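Local coordinates for protein response regulator (Vibrio cholerae O1 biovar El Tor, PDB 7KPO) that is the DNA-binding domain of the sensor histidine kinase ChiS, which regulates chitin utilisation, at residues S30-A35 and W41-D46; D56-L59 and L64-T67. All blocks are in the same frame, centred on the assembly; numbering follows the deposited sequence.

Contact 1 (S30-A35 and W41-D46). With FMT (formic acid), chain H; FMT (formic acid), chain G.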
loop_
_atom_site.group_PDB
_atom_site.type_symbol
_atom_site.label_atom_id
_atom_site.label_comp_id
_atom_site.label_asym_id
_atom_site.label_seq_id
_atom_site.Cartn_x
_atom_site.Cartn_y
_atom_site.Cartn_z
ATOM N N SER A 30 3.918 -18.521 8.040
ATOM C CA SER A 30 2.898 -19.423 7.449
ATOM C C SER A 30 1.516 -18.774 7.351
ATOM O O SER A 30 1.285 -17.707 7.946
ATOM C CB SER A 30 2.795 -20.653 8.300
ATOM O OG SER A 30 2.338 -20.306 9.604
ATOM N N LYS A 31 0.626 -19.450 6.625
ATOM C CA LYS A 31 -0.806 -19.076 6.548
ATOM C C LYS A 31 -1.368 -19.151 7.969
ATOM O O LYS A 31 -2.111 -18.249 8.390
ATOM C CB LYS A 31 -1.538 -20.048 5.622
ATOM C CG LYS A 31 -3.058 -19.971 5.663
ATOM C CD LYS A 31 -3.735 -21.032 4.816
ATOM C CE LYS A 31 -3.421 -22.441 5.283
ATOM N NZ LYS A 31 -3.998 -23.470 4.389
ATOM N N PHE A 32 -0.987 -20.201 8.694
ATOM C CA PHE A 32 -1.447 -20.362 10.091
ATOM C C PHE A 32 -1.132 -19.094 10.882
ATOM O O PHE A 32 -2.039 -18.646 11.635
ATOM C CB PHE A 32 -0.780 -21.562 10.762
ATOM C CG PHE A 32 -1.064 -21.653 12.237
ATOM C CD1 PHE A 32 -0.291 -20.956 13.152
ATOM C CD2 PHE A 32 -2.121 -22.414 12.705
ATOM C CE1 PHE A 32 -0.565 -21.026 14.509
ATOM C CE2 PHE A 32 -2.386 -22.490 14.064
ATOM C CZ PHE A 32 -1.608 -21.797 14.962
ATOM N N THR A 33 0.104 -18.581 10.736
ATOM C CA THR A 33 0.594 -17.382 11.467
ATOM C C THR A 33 -0.198 -16.145 11.036
ATOM O O THR A 33 -0.478 -15.296 11.898
ATOM C CB THR A 33 2.104 -17.211 11.295
ATOM O OG1 THR A 33 2.684 -18.358 11.913
ATOM C CG2 THR A 33 2.632 -15.945 11.931
ATOM N N PHE A 34 -0.491 -16.012 9.747
ATOM C CA PHE A 34 -1.337 -14.872 9.329
ATOM C C PHE A 34 -2.651 -14.897 10.129
ATOM O O PHE A 34 -3.051 -13.854 10.671
ATOM C CB PHE A 34 -1.615 -14.913 7.827
ATOM C CG PHE A 34 -2.877 -14.175 7.481
ATOM C CD1 PHE A 34 -2.959 -12.801 7.624
ATOM C CD2 PHE A 34 -4.007 -14.872 7.092
ATOM C CE1 PHE A 34 -4.144 -12.135 7.363
ATOM C CE2 PHE A 34 -5.188 -14.203 6.824
ATOM C CZ PHE A 34 -5.253 -12.837 6.957
ATOM N N ALA A 35 -3.296 -16.062 10.201
ATOM C CA ALA A 35 -4.598 -16.184 10.901
ATOM C C ALA A 35 -4.442 -15.904 12.390
ATOM O O ALA A 35 -5.225 -15.133 12.948
ATOM C CB ALA A 35 -5.150 -17.593 10.699
ATOM N N TRP A 41 -8.977 -15.080 11.434
ATOM C CA TRP A 41 -9.502 -16.433 11.124
ATOM C C TRP A 41 -9.181 -17.357 12.283
ATOM O O TRP A 41 -8.094 -17.225 12.870
ATOM C CB TRP A 41 -8.903 -16.964 9.819
ATOM C CG TRP A 41 -9.134 -16.065 8.649
ATOM C CD1 TRP A 41 -8.324 -15.055 8.224
ATOM C CD2 TRP A 41 -10.261 -16.089 7.753
ATOM N NE1 TRP A 41 -8.864 -14.448 7.124
ATOM C CE2 TRP A 41 -10.050 -15.060 6.814
ATOM C CE3 TRP A 41 -11.420 -16.867 7.660
ATOM C CZ2 TRP A 41 -10.950 -14.803 5.786
ATOM C CZ3 TRP A 41 -12.312 -16.608 6.642
ATOM C CH2 TRP A 41 -12.077 -15.587 5.720
ATOM N N ARG A 42 -10.095 -18.275 12.567
ATOM C CA ARG A 42 -9.946 -19.210 13.698
ATOM C C ARG A 42 -9.078 -20.412 13.333
ATOM O O ARG A 42 -8.964 -20.797 12.149
ATOM C CB ARG A 42 -11.313 -19.648 14.221
ATOM C CG ARG A 42 -12.077 -18.533 14.918
ATOM C CD ARG A 42 -13.249 -19.079 15.704
ATOM N NE ARG A 42 -12.788 -19.960 16.771
ATOM C CZ ARG A 42 -13.582 -20.673 17.565
ATOM N NH1 ARG A 42 -14.895 -20.624 17.414
ATOM N NH2 ARG A 42 -13.056 -21.441 18.504
ATOM N N VAL A 43 -8.472 -20.954 14.377
ATOM C CA VAL A 43 -7.630 -22.174 14.321
ATOM C C VAL A 43 -8.448 -23.305 14.943
ATOM O O VAL A 43 -9.084 -23.079 16.000
ATOM C CB VAL A 43 -6.302 -21.943 15.058
ATOM C CG1 VAL A 43 -5.569 -23.243 15.345
ATOM C CG2 VAL A 43 -5.420 -20.960 14.301
ATOM N N TYR A 44 -8.417 -24.472 14.305
ATOM C CA TYR A 44 -9.198 -25.647 14.760
ATOM C C TYR A 44 -8.293 -26.875 14.820
ATOM O O TYR A 44 -7.256 -26.883 14.126
ATOM C CB TYR A 44 -10.355 -25.917 13.792
ATOM C CG TYR A 44 -11.409 -24.839 13.725
ATOM C CD1 TYR A 44 -12.512 -24.868 14.565
ATOM C CD2 TYR A 44 -11.315 -23.797 12.818
ATOM C CE1 TYR A 44 -13.488 -23.887 14.512
ATOM C CE2 TYR A 44 -12.283 -22.807 12.752
ATOM C CZ TYR A 44 -13.376 -22.852 13.600
ATOM O OH TYR A 44 -14.332 -21.879 13.541
ATOM N N LEU A 45 -8.676 -27.845 15.656
ATOM C CA LEU A 45 -7.995 -29.163 15.779
ATOM C C LEU A 45 -8.769 -30.176 14.931
ATOM O O LEU A 45 -9.829 -30.643 15.390
ATOM C CB LEU A 45 -7.948 -29.583 17.251
ATOM C CG LEU A 45 -6.775 -29.030 18.057
ATOM C CD1 LEU A 45 -7.038 -29.137 19.552
ATOM C CD2 LEU A 45 -5.482 -29.742 17.683
ATOM N N ASP A 46 -8.263 -30.464 13.729
ATOM C CA ASP A 46 -8.903 -31.417 12.784
ATOM C C ASP A 46 -7.911 -32.531 12.452
ATOM O O ASP A 46 -6.735 -32.206 12.192
ATOM C CB ASP A 46 -9.318 -30.715 11.489
ATOM C CG ASP A 46 -10.263 -29.544 11.689
ATOM O OD1 ASP A 46 -11.020 -29.560 12.680
ATOM O OD2 ASP A 46 -10.215 -28.613 10.864
HETATM C C FMT H . -13.647 -18.722 11.251
HETATM O O1 FMT H . -12.517 -18.547 10.832
HETATM O O2 FMT H . -14.185 -19.889 11.557
HETATM C C FMT G . -11.782 -27.038 17.624
HETATM O O1 FMT G . -10.690 -27.467 17.308
HETATM O O2 FMT G . -12.045 -25.793 17.894
#
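Tyr44 OH, on the strand entered just after the contact residue Val43, donates to O2 of a bound formic acid at 2.8 Å, with the oxygen lying in the plane of the ring at its edge. The same molecule takes the backbone N of Arg42 on its O1, nearly straight at 177°, linking Arg42, just before strand 44-46, to Tyr44 at its start. Next along the chain, Leu45 N reaches O1 of a second formic acid at 2.6 Å; both molecules probably come from the crystallisation liquor.

The side chains that meet across the contact do so mainly through carbon atoms. Phe32, its CG swung opposite the backbone N (chi1 172°), sends the ring out across Val43 at about a right angle. The corner atom CE2 does the touching: it sits 3.4 Å from Val43 CG2 and 3.5 Å from Val43 CG1, so both branches of the valine meet one ring carbon. Deeper in, Phe34 and Trp41 meet rim to rim, with Phe34 CE2 3.5 Å from Trp41 CD1. The phenyl and the five-membered indole ring are inclined at 51°, too steeply for a parallel stack, and neither lies over the other. Between the Phe32-Val43 and Phe34-Trp41 contacts, Ala35 CB approaches Trp41 CB at 3.9 Å, where the backbones come closest.

The one polar atom of the indole, NE1, is satisfied by Ser76 OG of helix 70-83. Phe34 also packs on Leu20 of helix 2-27 and Ile80 of helix 70-83, while Phe32 and Val43 share Leu50 of strand 49-51, so that helix 31-38 is wedged between the helical core and the antiparallel beta-hairpin.

Contact 2 (D56-L59 and L64-T67). With PEG (di(hydroxyethyl)ether), chain F.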
loop_
_atom_site.group_PDB
_atom_site.type_symbol
_atom_site.label_atom_id
_atom_site.label_comp_id
_atom_site.label_asym_id
_atom_site.label_seq_id
_atom_site.Cartn_x
_atom_site.Cartn_y
_atom_site.Cartn_z
ATOM N N ASP A 56 -9.274 -21.840 4.861
ATOM C CA ASP A 56 -8.896 -22.766 3.761
ATOM C C ASP A 56 -10.021 -22.871 2.731
ATOM O O ASP A 56 -9.717 -23.084 1.554
ATOM C CB ASP A 56 -8.529 -24.141 4.314
ATOM C CG ASP A 56 -7.255 -24.155 5.138
ATOM O OD1 ASP A 56 -6.563 -23.118 5.179
ATOM O OD2 ASP A 56 -6.956 -25.210 5.718
ATOM N N LYS A 57 -11.272 -22.718 3.154
ATOM C CA LYS A 57 -12.424 -22.837 2.218
ATOM C C LYS A 57 -12.402 -21.702 1.188
ATOM O O LYS A 57 -12.969 -21.880 0.103
ATOM C CB LYS A 57 -13.747 -22.805 2.987
ATOM C CG LYS A 57 -13.965 -23.983 3.926
ATOM C CD LYS A 57 -15.268 -23.932 4.685
ATOM C CE LYS A 57 -15.434 -25.118 5.609
ATOM N NZ LYS A 57 -16.727 -25.077 6.331
ATOM N N TYR A 58 -11.747 -20.588 1.505
ATOM C CA TYR A 58 -11.726 -19.396 0.619
ATOM C C TYR A 58 -10.639 -19.506 -0.450
ATOM O O TYR A 58 -10.546 -18.593 -1.279
ATOM C CB TYR A 58 -11.513 -18.137 1.463
ATOM C CG TYR A 58 -12.732 -17.708 2.237
ATOM C CD1 TYR A 58 -13.187 -18.419 3.333
ATOM C CD2 TYR A 58 -13.429 -16.570 1.874
ATOM C CE1 TYR A 58 -14.309 -18.016 4.042
ATOM C CE2 TYR A 58 -14.556 -16.158 2.563
ATOM C CZ TYR A 58 -15.005 -16.884 3.648
ATOM O OH TYR A 58 -16.109 -16.465 4.336
ATOM N N LEU A 59 -9.905 -20.619 -0.485
ATOM C CA LEU A 59 -8.748 -20.722 -1.410
ATOM C C LEU A 59 -9.112 -21.524 -2.660
ATOM O O LEU A 59 -8.245 -21.659 -3.528
ATOM C CB LEU A 59 -7.564 -21.327 -0.648
ATOM C CG LEU A 59 -7.201 -20.610 0.658
ATOM C CD1 LEU A 59 -5.980 -21.243 1.307
ATOM C CD2 LEU A 59 -6.978 -19.118 0.434
ATOM N N LEU A 64 -15.671 -22.376 -1.461
ATOM C CA LEU A 64 -16.023 -21.032 -0.946
ATOM C C LEU A 64 -17.414 -21.093 -0.323
ATOM O O LEU A 64 -18.352 -21.573 -0.956
ATOM C CB LEU A 64 -15.976 -20.034 -2.103
ATOM C CG LEU A 64 -16.268 -18.590 -1.709
ATOM C CD1 LEU A 64 -15.159 -18.034 -0.826
ATOM C CD2 LEU A 64 -16.451 -17.735 -2.946
ATOM N N PRO A 65 -17.610 -20.610 0.925
ATOM C CA PRO A 65 -18.931 -20.663 1.546
ATOM C C PRO A 65 -20.039 -19.981 0.733
ATOM O O PRO A 65 -19.777 -19.050 -0.016
ATOM C CB PRO A 65 -18.725 -19.937 2.882
ATOM C CG PRO A 65 -17.264 -20.176 3.190
ATOM C CD PRO A 65 -16.585 -20.077 1.838
ATOM N N LYS A 66 -21.260 -20.476 0.914
ATOM C CA LYS A 66 -22.450 -19.889 0.249
ATOM C C LYS A 66 -22.551 -18.418 0.659
ATOM O O LYS A 66 -22.934 -17.596 -0.189
ATOM C CB LYS A 66 -23.695 -20.685 0.654
ATOM C CG LYS A 66 -25.019 -20.183 0.093
ATOM C CD LYS A 66 -26.207 -21.058 0.459
ATOM C CE LYS A 66 -26.437 -21.190 1.951
ATOM N NZ LYS A 66 -26.690 -19.877 2.592
ATOM N N THR A 67 -22.199 -18.123 1.915
ATOM C CA THR A 67 -22.220 -16.748 2.478
ATOM C C THR A 67 -20.791 -16.328 2.805
ATOM O O THR A 67 -20.317 -16.533 3.918
ATOM C CB THR A 67 -23.099 -16.659 3.733
ATOM O OG1 THR A 67 -24.416 -17.070 3.369
ATOM C CG2 THR A 67 -23.145 -15.271 4.337
HETATM C C1 PEG F . -21.905 -21.298 4.707
HETATM O O1 PEG F . -22.014 -20.019 4.133
HETATM C C2 PEG F . -22.486 -22.359 3.833
HETATM O O2 PEG F . -21.563 -22.688 2.800
HETATM C C3 PEG F . -20.866 -23.909 3.033
HETATM C C4 PEG F . -19.790 -23.701 4.059
HETATM O O4 PEG F . -18.852 -24.762 4.089
#
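The loop between helix 53-57 and helix 70-83 is pinned here by a proline-tyrosine CH-pi contact, Pro65 against Tyr58. Pro65 CD stands over one face of the phenol ring, 4.0 Å from its centroid and 21° off the normal, displaced toward the rim on the CE1 side. Pro65 CG follows along the same side, 3.8 Å from Tyr58 CE1. Leu64 comes to a different part of the ring: with CG anti to its N (chi1 -178°), it brings CD1 to 3.5 Å from Tyr58 CD2, the two side chains crossing at about a right angle.

In this loop, which follows helix 53-57, the chain turns so that 64-67 runs at a steep angle to 56-59, and the backbone contact between them is slight. Leu64 CA lies 3.3 Å from Lys57 O as a CH...O contact, while that carbonyl has its real hydrogen bond from Thr63 OG1. At the far end of the ring, Tyr58 OH is bonded to the backbone N of Arg69, which holds the hydroxyl end of the ring in place; Leu12 of helix 2-27 packs against both Tyr58 and Leu64.

On the outer side, a diethylene glycol molecule, probably from the crystallisation liquor, spans the two segments. Its ether O2 accepts from Lys66 N at 2.9 Å in an almost straight bond of 175°, and its O1 from Thr67 N at 2.9 Å. The extended Lys57 chain brings NZ to 3.1 Å from the glycol's terminal O4.

Contact 1 joins helix 31-38 to the run leading into strand 44-46; contact 2 closes a short loop. Both rely on apolar side chains, but they differ in depth. Contact 1 is buried where Phe34, Ala35 and Trp41 meet and becomes more exposed toward Phe32 and Val43; contact 2 is only partly buried, with Tyr58 and Leu64 inside, Lys57 and Thr67 at the surface and Pro65 between. Helix 2-27 backs both. They also join directly: Trp41 and Tyr58 meet as an edge-to-face pair, with Trp41 CZ3 3.6 Å from Tyr58 CE1, and Lys31 NZ forms a 2.7 Å salt bridge to Asp56 OD1. The salt bridge ties helix 31-38 to helix 53-57, and the aromatic pair joins the segments that follow them.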